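Long-range contacts in cerato-platanin-like protein (Moniliophthora perniciosa, PDB 3SUK), which is a secreted fungal cerato-platanin with a double-psi beta-barrel fold, whose precise molecular function is not established: residues G2-R7 against N88-A93; Y65-T70 against I111-Q116; L6-T11 against A95-L100; P45-S50 against V81-A86. All coordinates share one frame; numbering follows the deposited sequence.

Contact 1: residues G2-R7 against N88-A93; sequences GAVQLR and NGFNVA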
loop_
_atom_site.group_PDB
_atom_site.type_symbol
_atom_site.label_atom_id
_atom_site.label_comp_id
_atom_site.label_asym_id
_atom_site.label_seq_id
_atom_site.Cartn_x
_atom_site.Cartn_y
_atom_site.Cartn_z
ATOM N N GLY A 2 0.767 -14.434 10.521
ATOM C CA GLY A 2 -0.622 -14.730 10.192
ATOM C C GLY A 2 -1.125 -13.866 9.017
ATOM O O GLY A 2 -0.512 -12.927 8.601
ATOM N N ALA A 3 -2.245 -14.216 8.444
ATOM C CA ALA A 3 -2.640 -13.512 7.255
ATOM C C ALA A 3 -3.237 -12.147 7.621
ATOM O O ALA A 3 -3.668 -11.941 8.729
ATOM C CB ALA A 3 -3.582 -14.366 6.461
ATOM N N VAL A 4 -3.207 -11.203 6.693
ATOM C CA VAL A 4 -3.877 -9.931 6.890
ATOM C C VAL A 4 -4.849 -9.729 5.734
ATOM O O VAL A 4 -4.651 -10.266 4.689
ATOM C CB VAL A 4 -2.888 -8.732 7.064
ATOM C CG1 VAL A 4 -1.804 -9.082 8.026
ATOM C CG2 VAL A 4 -2.311 -8.300 5.782
ATOM N N GLN A 5 -5.901 -8.968 5.964
ATOM C CA GLN A 5 -6.847 -8.769 4.829
ATOM C C GLN A 5 -6.343 -7.664 3.880
ATOM O O GLN A 5 -5.613 -6.787 4.266
ATOM C CB GLN A 5 -8.270 -8.449 5.309
ATOM C CG GLN A 5 -9.017 -9.556 6.120
ATOM C CD GLN A 5 -10.485 -9.372 5.926
ATOM O OE1 GLN A 5 -11.027 -8.335 6.301
ATOM N NE2 GLN A 5 -11.124 -10.308 5.192
ATOM N N LEU A 6 -6.669 -7.845 2.613
ATOM C CA LEU A 6 -6.315 -6.893 1.578
ATOM C C LEU A 6 -7.508 -6.664 0.664
ATOM O O LEU A 6 -8.088 -7.600 0.220
ATOM C CB LEU A 6 -5.067 -7.356 0.805
ATOM C CG LEU A 6 -4.554 -6.352 -0.234
ATOM C CD1 LEU A 6 -3.057 -6.410 -0.327
ATOM C CD2 LEU A 6 -5.148 -6.592 -1.592
ATOM N N ARG A 7 -7.772 -5.402 0.343
ATOM C CA ARG A 7 -8.815 -4.998 -0.594
ATOM C C ARG A 7 -8.224 -3.824 -1.387
ATOM O O ARG A 7 -7.100 -3.446 -1.174
ATOM C CB ARG A 7 -10.106 -4.574 0.119
ATOM C CG ARG A 7 -9.872 -3.450 1.078
ATOM C CD ARG A 7 -10.965 -3.245 2.176
ATOM N NE ARG A 7 -11.084 -4.297 3.188
ATOM C CZ ARG A 7 -10.135 -4.803 4.004
ATOM N NH1 ARG A 7 -8.788 -4.479 4.007
ATOM N NH2 ARG A 7 -10.558 -5.734 4.829
ATOM N N ASN A 88 -8.486 -2.065 8.628
ATOM C CA ASN A 88 -8.226 -3.497 8.783
ATOM C C ASN A 88 -7.309 -4.055 7.678
ATOM O O ASN A 88 -7.778 -4.334 6.623
ATOM C CB ASN A 88 -9.602 -4.211 8.774
ATOM C CG ASN A 88 -9.528 -5.689 8.821
ATOM O OD1 ASN A 88 -8.640 -6.254 9.334
ATOM N ND2 ASN A 88 -10.569 -6.304 8.341
ATOM N N GLY A 89 -6.058 -4.293 7.984
ATOM C CA GLY A 89 -5.087 -4.686 6.970
ATOM C C GLY A 89 -4.793 -3.622 5.910
ATOM O O GLY A 89 -4.614 -2.489 6.250
ATOM N N PHE A 90 -4.788 -4.028 4.654
ATOM C CA PHE A 90 -4.388 -3.123 3.570
ATOM C C PHE A 90 -5.546 -2.734 2.659
ATOM O O PHE A 90 -6.333 -3.557 2.264
ATOM C CB PHE A 90 -3.324 -3.769 2.639
ATOM C CG PHE A 90 -1.995 -4.044 3.278
ATOM C CD1 PHE A 90 -1.084 -3.039 3.408
ATOM C CD2 PHE A 90 -1.623 -5.336 3.641
ATOM C CE1 PHE A 90 0.124 -3.283 3.965
ATOM C CE2 PHE A 90 -0.395 -5.574 4.214
ATOM C CZ PHE A 90 0.473 -4.523 4.335
ATOM N N ASN A 91 -5.594 -1.464 2.308
ATOM C CA ASN A 91 -6.385 -1.012 1.182
ATOM C C ASN A 91 -5.425 -0.440 0.125
ATOM O O ASN A 91 -4.867 0.569 0.303
ATOM C CB ASN A 91 -7.358 0.112 1.568
ATOM C CG ASN A 91 -8.187 -0.175 2.802
ATOM O OD1 ASN A 91 -8.491 -1.274 3.151
ATOM N ND2 ASN A 91 -8.544 0.883 3.453
ATOM N N VAL A 92 -5.318 -1.137 -0.992
ATOM C CA VAL A 92 -4.301 -0.827 -1.998
ATOM C C VAL A 92 -4.864 -0.379 -3.337
ATOM O O VAL A 92 -5.985 -0.538 -3.604
ATOM C CB VAL A 92 -3.296 -2.023 -2.205
ATOM C CG1 VAL A 92 -2.705 -2.439 -0.826
ATOM C CG2 VAL A 92 -3.954 -3.202 -2.956
ATOM N N ALA A 93 -4.006 0.178 -4.178
ATOM C CA ALA A 93 -4.464 0.552 -5.517
ATOM C C ALA A 93 -4.963 -0.720 -6.207
ATOM O O ALA A 93 -4.414 -1.764 -6.054
ATOM C CB ALA A 93 -3.318 1.184 -6.305
HETATM O O HOH W 1 -6.384 -7.835 8.560
#
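R7 reaches back along its neighbouring strand and spreads one nitrogen over three oxygens of N88-A93. R7 NH1 lies 2.8 Å from N88 O, with F90 O and N91 OD1 also near, but all three bonds are weak, bent to between 127° and 136° at the hydrogen. The side chain gets there by folding: CG sits between the backbone N and the carbonyl carbon (chi1 58°) and a second bend at chi3 turns the guanidinium back toward N88, with F90 O at its edge. N91 runs alongside, its OD1 3.3 Å from R7 CG, with the amide and guanidinium planes nearly perpendicular. An alanine in place of R7 would probably leave N88 O without this donor and the N88-G89 segment freer to move. Beneath lies a parallel ladder: F90 N gives to Q5 O (2.9 Å), R7 N to F90 O and V92 N to R7 O (2.9 Å). G89 adopts positive phi, and a beta carbon there would collide with Q5 O. A water joins Q5 N to N88 OD1. On the face of L6 and F90, V4 CG2 rests 3.7 Å from F90 CE2 and L6 CD2 meets V92 CG2 at 3.8 Å. Strand 4-8 is thus flanked by 90-92 and, through backbone bonds of V4 and L6, by 110-118; helix 94-101 packs on L6 and V92, while N91 pairs with A49 of strand 47-50.

Contact 2: residues Y65-T70 against I111-Q116; sequences YTISFT and IDVQSQ
Two antiparallel neighbours in the sheet of the double-psi barrel, strands 64-71 and 110-118, meet here, their short segments inclined at 147°. T66 with Q116 and S68 with Q114 are hydrogen-bonded pairs, each closed by two backbone bonds; S68 N to Q114 O, 2.9 Å, is the straightest. The intervening I67 and S115 form a non-hydrogen-bonded pair, and on their face I67 CG2 touches V113 CG2 at 3.6 Å. S115 OG stands 3.5 Å from Y65 CD2, oblique to the ring. At the far end F69, with CG anti to the backbone N (chi1 -172°), swings its ring across to I111. The methyl CD1 of I111 sits 3.7 Å from the F69 ring centroid and only 5° off the normal, a CH-pi contact, while D112 O comes to the ring edge, 3.3 Å from CD1 of F69. A serine at F69 would probably leave the I111 CD1 methyl without the ring face it lies on and open a gap over that side chain. The hydroxyls of T66 and S68 turn to N79 and S77 on the next strand. The backbone bonds set the register, and the apolar contacts, I111 on F69 and I67 on V113, add packing.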
loop_
_atom_site.group_PDB
_atom_site.type_symbol
_atom_site.label_atom_id
_atom_site.label_comp_id
_atom_site.label_asym_id
_atom_site.label_seq_id
_atom_site.Cartn_x
_atom_site.Cartn_y
_atom_site.Cartn_z
ATOM N N TYR A 65 6.371 -3.038 2.701
ATOM C CA TYR A 65 5.918 -4.383 2.944
ATOM C C TYR A 65 6.045 -5.247 1.705
ATOM O O TYR A 65 5.675 -4.846 0.629
ATOM C CB TYR A 65 4.452 -4.371 3.362
ATOM C CG TYR A 65 4.174 -3.595 4.608
ATOM C CD1 TYR A 65 3.875 -2.251 4.537
ATOM C CD2 TYR A 65 4.196 -4.202 5.856
ATOM C CE1 TYR A 65 3.588 -1.538 5.656
ATOM C CE2 TYR A 65 3.938 -3.484 6.990
ATOM C CZ TYR A 65 3.667 -2.152 6.886
ATOM O OH TYR A 65 3.410 -1.426 8.007
ATOM N N THR A 66 6.524 -6.455 1.896
ATOM C CA THR A 66 6.491 -7.463 0.860
ATOM C C THR A 66 5.229 -8.243 1.131
ATOM O O THR A 66 5.078 -8.850 2.166
ATOM C CB THR A 66 7.706 -8.390 0.910
ATOM O OG1 THR A 66 8.868 -7.631 0.602
ATOM C CG2 THR A 66 7.573 -9.478 -0.106
ATOM N N ILE A 67 4.318 -8.174 0.174
ATOM C CA ILE A 67 2.980 -8.764 0.272
ATOM C C ILE A 67 2.912 -9.908 -0.723
ATOM O O ILE A 67 3.232 -9.747 -1.841
ATOM C CB ILE A 67 1.869 -7.725 -0.021
ATOM C CG1 ILE A 67 1.958 -6.517 0.947
ATOM C CG2 ILE A 67 0.484 -8.352 0.128
ATOM C CD1 ILE A 67 1.068 -5.424 0.621
ATOM N N SER A 68 2.477 -11.068 -0.249
ATOM C CA SER A 68 2.410 -12.322 -0.998
ATOM C C SER A 68 1.010 -12.930 -1.008
ATOM O O SER A 68 0.295 -12.843 -0.064
ATOM C CB SER A 68 3.334 -13.360 -0.372
ATOM O OG SER A 68 4.634 -12.870 -0.396
ATOM N N PHE A 69 0.633 -13.481 -2.147
ATOM C CA PHE A 69 -0.654 -14.161 -2.331
ATOM C C PHE A 69 -0.493 -15.308 -3.309
ATOM O O PHE A 69 0.050 -15.126 -4.347
ATOM C CB PHE A 69 -1.715 -13.184 -2.824
ATOM C CG PHE A 69 -3.118 -13.741 -2.873
ATOM C CD1 PHE A 69 -3.781 -14.167 -1.748
ATOM C CD2 PHE A 69 -3.791 -13.743 -4.056
ATOM C CE1 PHE A 69 -5.068 -14.661 -1.838
ATOM C CE2 PHE A 69 -5.080 -14.195 -4.116
ATOM C CZ PHE A 69 -5.688 -14.661 -3.011
ATOM N N THR A 70 -1.082 -16.445 -2.951
ATOM C CA THR A 70 -1.096 -17.628 -3.802
ATOM C C THR A 70 -2.472 -17.776 -4.444
ATOM O O THR A 70 -3.439 -17.816 -3.775
ATOM C CB THR A 70 -0.756 -18.887 -2.984
ATOM O OG1 THR A 70 0.502 -18.695 -2.346
ATOM C CG2 THR A 70 -0.703 -20.088 -3.929
ATOM N N ILE A 111 -9.182 -10.324 -0.089
ATOM C CA ILE A 111 -8.368 -11.520 0.034
ATOM C C ILE A 111 -7.553 -11.511 1.331
ATOM O O ILE A 111 -7.428 -10.499 1.996
ATOM C CB ILE A 111 -7.445 -11.711 -1.177
ATOM C CG1 ILE A 111 -6.394 -10.590 -1.196
ATOM C CG2 ILE A 111 -8.259 -11.878 -2.471
ATOM C CD1 ILE A 111 -5.381 -10.670 -2.284
ATOM N N ASP A 112 -7.044 -12.668 1.702
ATOM C CA ASP A 112 -6.113 -12.794 2.811
ATOM C C ASP A 112 -4.708 -12.928 2.237
ATOM O O ASP A 112 -4.481 -13.744 1.428
ATOM C CB ASP A 112 -6.439 -14.028 3.646
ATOM C CG ASP A 112 -7.672 -13.862 4.409
ATOM O OD1 ASP A 112 -7.982 -12.772 4.770
ATOM O OD2 ASP A 112 -8.323 -14.859 4.649
ATOM N N VAL A 113 -3.804 -12.081 2.680
ATOM C CA VAL A 113 -2.438 -12.114 2.182
ATOM C C VAL A 113 -1.446 -12.351 3.297
ATOM O O VAL A 113 -1.785 -12.279 4.415
ATOM C CB VAL A 113 -2.065 -10.817 1.426
ATOM C CG1 VAL A 113 -3.014 -10.613 0.256
ATOM C CG2 VAL A 113 -2.072 -9.558 2.370
ATOM N N GLN A 114 -0.245 -12.727 2.925
ATOM C CA GLN A 114 0.864 -12.742 3.832
ATOM C C GLN A 114 1.652 -11.432 3.646
ATOM O O GLN A 114 1.848 -10.971 2.562
ATOM C CB GLN A 114 1.752 -13.963 3.589
ATOM C CG GLN A 114 1.135 -15.261 4.024
ATOM C CD GLN A 114 0.964 -15.365 5.509
ATOM O OE1 GLN A 114 1.857 -15.088 6.257
ATOM N NE2 GLN A 114 -0.205 -15.775 5.932
ATOM N N SER A 115 1.998 -10.816 4.749
ATOM C CA SER A 115 2.692 -9.548 4.712
ATOM C C SER A 115 3.904 -9.596 5.653
ATOM O O SER A 115 3.823 -10.046 6.775
ATOM C CB SER A 115 1.724 -8.435 5.135
ATOM O OG SER A 115 2.402 -7.195 5.243
ATOM N N GLN A 116 5.014 -9.102 5.135
ATOM C CA GLN A 116 6.235 -8.981 5.886
ATOM C C GLN A 116 6.809 -7.577 5.675
ATOM O O GLN A 116 7.190 -7.284 4.583
ATOM C CB GLN A 116 7.239 -10.016 5.340
ATOM C CG GLN A 116 8.534 -10.066 6.069
ATOM C CD GLN A 116 8.329 -10.082 7.576
ATOM O OE1 GLN A 116 7.850 -11.056 8.132
ATOM N NE2 GLN A 116 8.657 -9.000 8.229
#

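Contact 3: residues L6-T11 against A95-L100; sequences LRFDNT and AAMDEL
M97 projects from helix 94-101 onto strand 4-8 and can be followed atom by atom. Its CB lies 4.1 Å from L6 CD2, so the leucine methyl is met from the first side-chain carbon onward. M97 CG, placed anti to the backbone N (chi1 -171°), comes to 3.7 Å from L6 CD2. The chain then stays fully extended, and M97 SD keeps company with L6 CD2 while reaching F8 CD2 at 3.8 Å. The terminal CE of M97 ends 4.1 Å from L6 O, over the strand backbone. The sulfur lies at the edge of the F8 ring, 5.1 Å from its centroid and 83° off the normal, a Met-aromatic contact made near the ring plane. One turn further along the helix, L100 reaches tip to tip toward L6, CD2 to CD1 at 4.0 Å. Beyond F8 the strand gives way to an Asx turn: D9 OD1 accepts from T11 N at 3.0 Å and from the T11 hydroxyl, both from the same face of the carboxylate. V92 and I111 also pack on M97, which places its side chain between the helix and three strands of the sheet. Helix and strand segments are joined here entirely by apolar and sulfur contacts, so shape complementarity rather than directional bonding sets the fit, and the edge approach is consistent with the sulfur's lone pairs facing the ring's partly positive rim.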
loop_
_atom_site.group_PDB
_atom_site.type_symbol
_atom_site.label_atom_id
_atom_site.label_comp_id
_atom_site.label_asym_id
_atom_site.label_seq_id
_atom_site.Cartn_x
_atom_site.Cartn_y
_atom_site.Cartn_z
ATOM N N LEU A 6 -6.669 -7.845 2.613
ATOM C CA LEU A 6 -6.315 -6.893 1.578
ATOM C C LEU A 6 -7.508 -6.664 0.664
ATOM O O LEU A 6 -8.088 -7.600 0.220
ATOM C CB LEU A 6 -5.067 -7.356 0.805
ATOM C CG LEU A 6 -4.554 -6.352 -0.234
ATOM C CD1 LEU A 6 -3.057 -6.410 -0.327
ATOM C CD2 LEU A 6 -5.148 -6.592 -1.592
ATOM N N ARG A 7 -7.772 -5.402 0.343
ATOM C CA ARG A 7 -8.815 -4.998 -0.594
ATOM C C ARG A 7 -8.224 -3.824 -1.387
ATOM O O ARG A 7 -7.100 -3.446 -1.174
ATOM C CB ARG A 7 -10.106 -4.574 0.119
ATOM C CG ARG A 7 -9.872 -3.450 1.078
ATOM C CD ARG A 7 -10.965 -3.245 2.176
ATOM N NE ARG A 7 -11.084 -4.297 3.188
ATOM C CZ ARG A 7 -10.135 -4.803 4.004
ATOM N NH1 ARG A 7 -8.788 -4.479 4.007
ATOM N NH2 ARG A 7 -10.558 -5.734 4.829
ATOM N N PHE A 8 -8.984 -3.318 -2.336
ATOM C CA PHE A 8 -8.510 -2.216 -3.140
ATOM C C PHE A 8 -9.363 -0.988 -2.958
ATOM O O PHE A 8 -10.488 -1.033 -2.533
ATOM C CB PHE A 8 -8.340 -2.595 -4.631
ATOM C CG PHE A 8 -9.638 -2.748 -5.386
ATOM C CD1 PHE A 8 -10.269 -1.660 -5.961
ATOM C CD2 PHE A 8 -10.206 -3.966 -5.510
ATOM C CE1 PHE A 8 -11.414 -1.793 -6.621
ATOM C CE2 PHE A 8 -11.366 -4.107 -6.222
ATOM C CZ PHE A 8 -11.973 -3.007 -6.764
ATOM N N ASP A 9 -8.716 0.120 -3.215
ATOM C CA ASP A 9 -9.336 1.449 -3.125
ATOM C C ASP A 9 -8.764 2.251 -4.278
ATOM O O ASP A 9 -7.596 2.528 -4.303
ATOM C CB ASP A 9 -8.970 2.071 -1.772
ATOM C CG ASP A 9 -9.581 3.461 -1.542
ATOM O OD1 ASP A 9 -9.966 4.091 -2.470
ATOM O OD2 ASP A 9 -9.624 3.891 -0.394
ATOM N N ASN A 10 -9.652 2.641 -5.206
ATOM C CA ASN A 10 -9.279 3.340 -6.425
ATOM C C ASN A 10 -8.725 4.752 -6.204
ATOM O O ASN A 10 -8.180 5.302 -7.080
ATOM C CB ASN A 10 -10.455 3.392 -7.409
ATOM C CG ASN A 10 -10.868 2.026 -7.916
ATOM O OD1 ASN A 10 -12.001 1.648 -7.761
ATOM N ND2 ASN A 10 -9.953 1.300 -8.490
ATOM N N THR A 11 -8.847 5.293 -5.006
ATOM C CA THR A 11 -8.228 6.575 -4.639
ATOM C C THR A 11 -6.747 6.460 -5.010
ATOM O O THR A 11 -6.204 7.316 -5.632
ATOM C CB THR A 11 -8.346 6.752 -3.079
ATOM O OG1 THR A 11 -9.710 7.001 -2.741
ATOM C CG2 THR A 11 -7.527 7.892 -2.618
ATOM N N ALA A 95 -4.527 -1.501 -9.147
ATOM C CA ALA A 95 -3.483 -2.011 -10.012
ATOM C C ALA A 95 -2.535 -2.944 -9.244
ATOM O O ALA A 95 -2.112 -3.969 -9.775
ATOM C CB ALA A 95 -2.742 -0.882 -10.637
ATOM N N ALA A 96 -2.247 -2.594 -8.006
ATOM C CA ALA A 96 -1.440 -3.416 -7.144
ATOM C C ALA A 96 -2.096 -4.738 -6.807
ATOM O O ALA A 96 -1.451 -5.735 -6.837
ATOM C CB ALA A 96 -1.079 -2.680 -5.879
ATOM N N MET A 97 -3.367 -4.730 -6.459
ATOM C CA MET A 97 -4.106 -5.945 -6.202
ATOM C C MET A 97 -4.189 -6.784 -7.474
ATOM O O MET A 97 -4.128 -7.975 -7.404
ATOM C CB MET A 97 -5.482 -5.678 -5.609
ATOM C CG MET A 97 -6.149 -6.922 -5.145
ATOM S SD MET A 97 -7.706 -6.563 -4.290
ATOM C CE MET A 97 -8.256 -8.196 -3.817
ATOM N N ASP A 98 -4.339 -6.137 -8.621
ATOM C CA ASP A 98 -4.353 -6.909 -9.847
ATOM C C ASP A 98 -3.015 -7.621 -10.094
ATOM O O ASP A 98 -3.004 -8.743 -10.499
ATOM C CB ASP A 98 -4.763 -6.032 -11.032
ATOM C CG ASP A 98 -6.271 -5.920 -11.194
ATOM O OD1 ASP A 98 -6.961 -6.895 -11.008
ATOM O OD2 ASP A 98 -6.727 -4.809 -11.519
ATOM N N GLU A 99 -1.921 -6.965 -9.815
ATOM C CA GLU A 99 -0.608 -7.584 -9.981
ATOM C C GLU A 99 -0.442 -8.777 -9.016
ATOM O O GLU A 99 0.067 -9.802 -9.373
ATOM C CB GLU A 99 0.491 -6.556 -9.804
ATOM C CG GLU A 99 0.607 -5.588 -10.954
ATOM C CD GLU A 99 1.610 -4.506 -10.649
ATOM O OE1 GLU A 99 2.772 -4.867 -10.439
ATOM O OE2 GLU A 99 1.243 -3.309 -10.695
ATOM N N LEU A 100 -0.939 -8.621 -7.808
ATOM C CA LEU A 100 -0.884 -9.618 -6.766
ATOM C C LEU A 100 -1.673 -10.834 -7.111
ATOM O O LEU A 100 -1.401 -11.870 -6.608
ATOM C CB LEU A 100 -1.356 -9.017 -5.453
ATOM C CG LEU A 100 -0.991 -9.693 -4.168
ATOM C CD1 LEU A 100 0.530 -9.871 -4.020
ATOM C CD2 LEU A 100 -1.480 -8.852 -3.041
#

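Contact 4: residues P45-S50 against V81-A86; sequences PHIGAS and VAIDHA
I47 and I83 meet through their delta methyls, CD1 to CD1 at 4.1 Å, from parallel strands whose short segments are inclined at 60°. Both isoleucines place CG1 between the backbone N and the carbonyl carbon, and an extended chi2 (161° and 168°) brings CD1 to the other isoleucine. A49 CB fits 3.7 Å from A86 CB and also lies against D84 CB, and S50 CB touches A82 CB at 3.9 Å. The serine hydroxyl is turned to D52 N. D84 holds its CG anti to the backbone N; OD1 accepts from H85 N, which stands above the carboxylate plane, and from A23 N, while OD2 bonds to the hydroxyl of Y12. H46 directs its NE2 to E99, and H85 its ND1 to I53 O. Backbone bonds knit the pair: V81 N to H46 O, G48 N to V81 O, and I83 N to G48 O at 2.9 Å, the last nearly along the carbonyl direction. The chain then turns a corner at D84, yet pairing resumes, with S50 N on D84 O at 3.0 Å and A86 N on S50 O at 3.1 Å, the latter donor well above the carbonyl plane. Parallel pairing of 47-50 with the end of 74-83, alongside antiparallel neighbours, belongs to the mixed sheet of the cerato-platanin fold, a double-psi beta-barrel.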
loop_
_atom_site.group_PDB
_atom_site.type_symbol
_atom_site.label_atom_id
_atom_site.label_comp_id
_atom_site.label_asym_id
_atom_site.label_seq_id
_atom_site.Cartn_x
_atom_site.Cartn_y
_atom_site.Cartn_z
ATOM N N PRO A 45 2.484 1.779 -8.879
ATOM C CA PRO A 45 1.229 1.921 -8.125
ATOM C C PRO A 45 1.143 0.977 -6.932
ATOM O O PRO A 45 0.071 0.753 -6.461
ATOM C CB PRO A 45 0.186 1.506 -9.161
ATOM C CG PRO A 45 0.860 0.413 -9.899
ATOM C CD PRO A 45 2.327 0.870 -10.016
ATOM N N HIS A 46 2.274 0.465 -6.476
ATOM C CA HIS A 46 2.266 -0.377 -5.281
ATOM C C HIS A 46 2.254 0.532 -4.056
ATOM O O HIS A 46 3.239 0.734 -3.407
ATOM C CB HIS A 46 3.497 -1.287 -5.222
ATOM C CG HIS A 46 3.638 -2.217 -6.383
ATOM N ND1 HIS A 46 4.749 -3.000 -6.575
ATOM C CD2 HIS A 46 2.811 -2.480 -7.410
ATOM C CE1 HIS A 46 4.603 -3.693 -7.685
ATOM N NE2 HIS A 46 3.433 -3.404 -8.209
ATOM N N ILE A 47 1.080 1.084 -3.791
ATOM C CA ILE A 47 0.873 1.962 -2.647
ATOM C C ILE A 47 -0.493 1.669 -2.036
ATOM O O ILE A 47 -1.346 1.119 -2.692
ATOM C CB ILE A 47 0.951 3.455 -3.010
ATOM C CG1 ILE A 47 -0.086 3.800 -4.072
ATOM C CG2 ILE A 47 2.369 3.872 -3.445
ATOM C CD1 ILE A 47 -0.419 5.266 -4.180
ATOM N N GLY A 48 -0.651 2.021 -0.773
ATOM C CA GLY A 48 -1.929 1.828 -0.130
ATOM C C GLY A 48 -1.988 2.270 1.313
ATOM O O GLY A 48 -1.051 2.768 1.871
ATOM N N ALA A 49 -3.151 2.023 1.898
ATOM C CA ALA A 49 -3.393 2.250 3.306
ATOM C C ALA A 49 -3.092 0.958 4.081
ATOM O O ALA A 49 -3.230 -0.103 3.499
ATOM C CB ALA A 49 -4.845 2.674 3.516
ATOM N N SER A 50 -2.671 1.083 5.342
ATOM C CA SER A 50 -2.480 -0.038 6.246
ATOM C C SER A 50 -3.000 0.314 7.647
ATOM O O SER A 50 -2.898 1.412 8.084
ATOM C CB SER A 50 -1.004 -0.416 6.330
ATOM O OG SER A 50 -0.750 -1.313 7.371
ATOM N N VAL A 81 4.365 0.457 -0.489
ATOM C CA VAL A 81 4.537 1.489 0.538
ATOM C C VAL A 81 3.194 1.874 1.116
ATOM O O VAL A 81 2.311 2.198 0.420
ATOM C CB VAL A 81 5.238 2.776 -0.030
ATOM C CG1 VAL A 81 5.337 3.892 1.049
ATOM C CG2 VAL A 81 6.665 2.404 -0.550
ATOM N N ALA A 82 3.143 1.880 2.425
ATOM C CA ALA A 82 1.955 2.328 3.136
ATOM C C ALA A 82 2.016 3.822 3.421
ATOM O O ALA A 82 2.948 4.288 3.947
ATOM C CB ALA A 82 1.776 1.494 4.410
ATOM N N ILE A 83 0.980 4.503 2.979
ATOM C CA ILE A 83 0.889 5.961 3.078
ATOM C C ILE A 83 -0.354 6.536 3.785
ATOM O O ILE A 83 -0.559 7.717 3.771
ATOM C CB ILE A 83 0.977 6.570 1.650
ATOM C CG1 ILE A 83 -0.270 6.251 0.807
ATOM C CG2 ILE A 83 2.268 6.091 0.958
ATOM C CD1 ILE A 83 -0.385 7.029 -0.480
ATOM N N ASP A 84 -1.213 5.670 4.296
ATOM C CA ASP A 84 -2.510 6.126 4.808
ATOM C C ASP A 84 -2.975 5.097 5.834
ATOM O O ASP A 84 -2.445 4.028 5.884
ATOM C CB ASP A 84 -3.487 6.254 3.628
ATOM C CG ASP A 84 -4.728 7.123 3.909
ATOM O OD1 ASP A 84 -4.808 7.714 4.960
ATOM O OD2 ASP A 84 -5.561 7.120 2.998
ATOM N N HIS A 85 -3.951 5.482 6.633
ATOM C CA HIS A 85 -4.613 4.604 7.592
ATOM C C HIS A 85 -5.686 3.739 6.921
ATOM O O HIS A 85 -6.438 4.234 6.207
ATOM C CB HIS A 85 -5.270 5.475 8.696
ATOM C CG HIS A 85 -6.208 4.709 9.596
ATOM N ND1 HIS A 85 -5.771 3.836 10.556
ATOM C CD2 HIS A 85 -7.555 4.657 9.633
ATOM C CE1 HIS A 85 -6.806 3.304 11.175
ATOM N NE2 HIS A 85 -7.897 3.797 10.639
ATOM N N ALA A 86 -5.722 2.458 7.279
ATOM C CA ALA A 86 -6.814 1.544 6.929
ATOM C C ALA A 86 -7.378 1.024 8.239
ATOM O O ALA A 86 -6.697 0.925 9.208
ATOM C CB ALA A 86 -6.283 0.390 6.117
#

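Contacts 1, 2 and 4 are strand pairings of one mixed sheet whose first and last strands also pair; contact 3 lays helix 94-101 against strand 4-8 of it. Contacts 1 and 2, with centres about 8 Å apart, join where strand 4-8 lies beside 110-118: L6 N is 2.8 Å from I111 O, and V4 O is 2.8 Å from V113 N. Contact 3 shares L6 and R7 with contact 1. Contact 4, centred about 10 Å from contact 1, joins it through N91 O and A49 N, 2.8 Å apart, and meets contact 3 through E99 OE1 and H46 NE2 at 2.7 Å. Contacts 2 and 4 lie farthest apart, about 14 Å between centres, bridged by Y65 packing on A82.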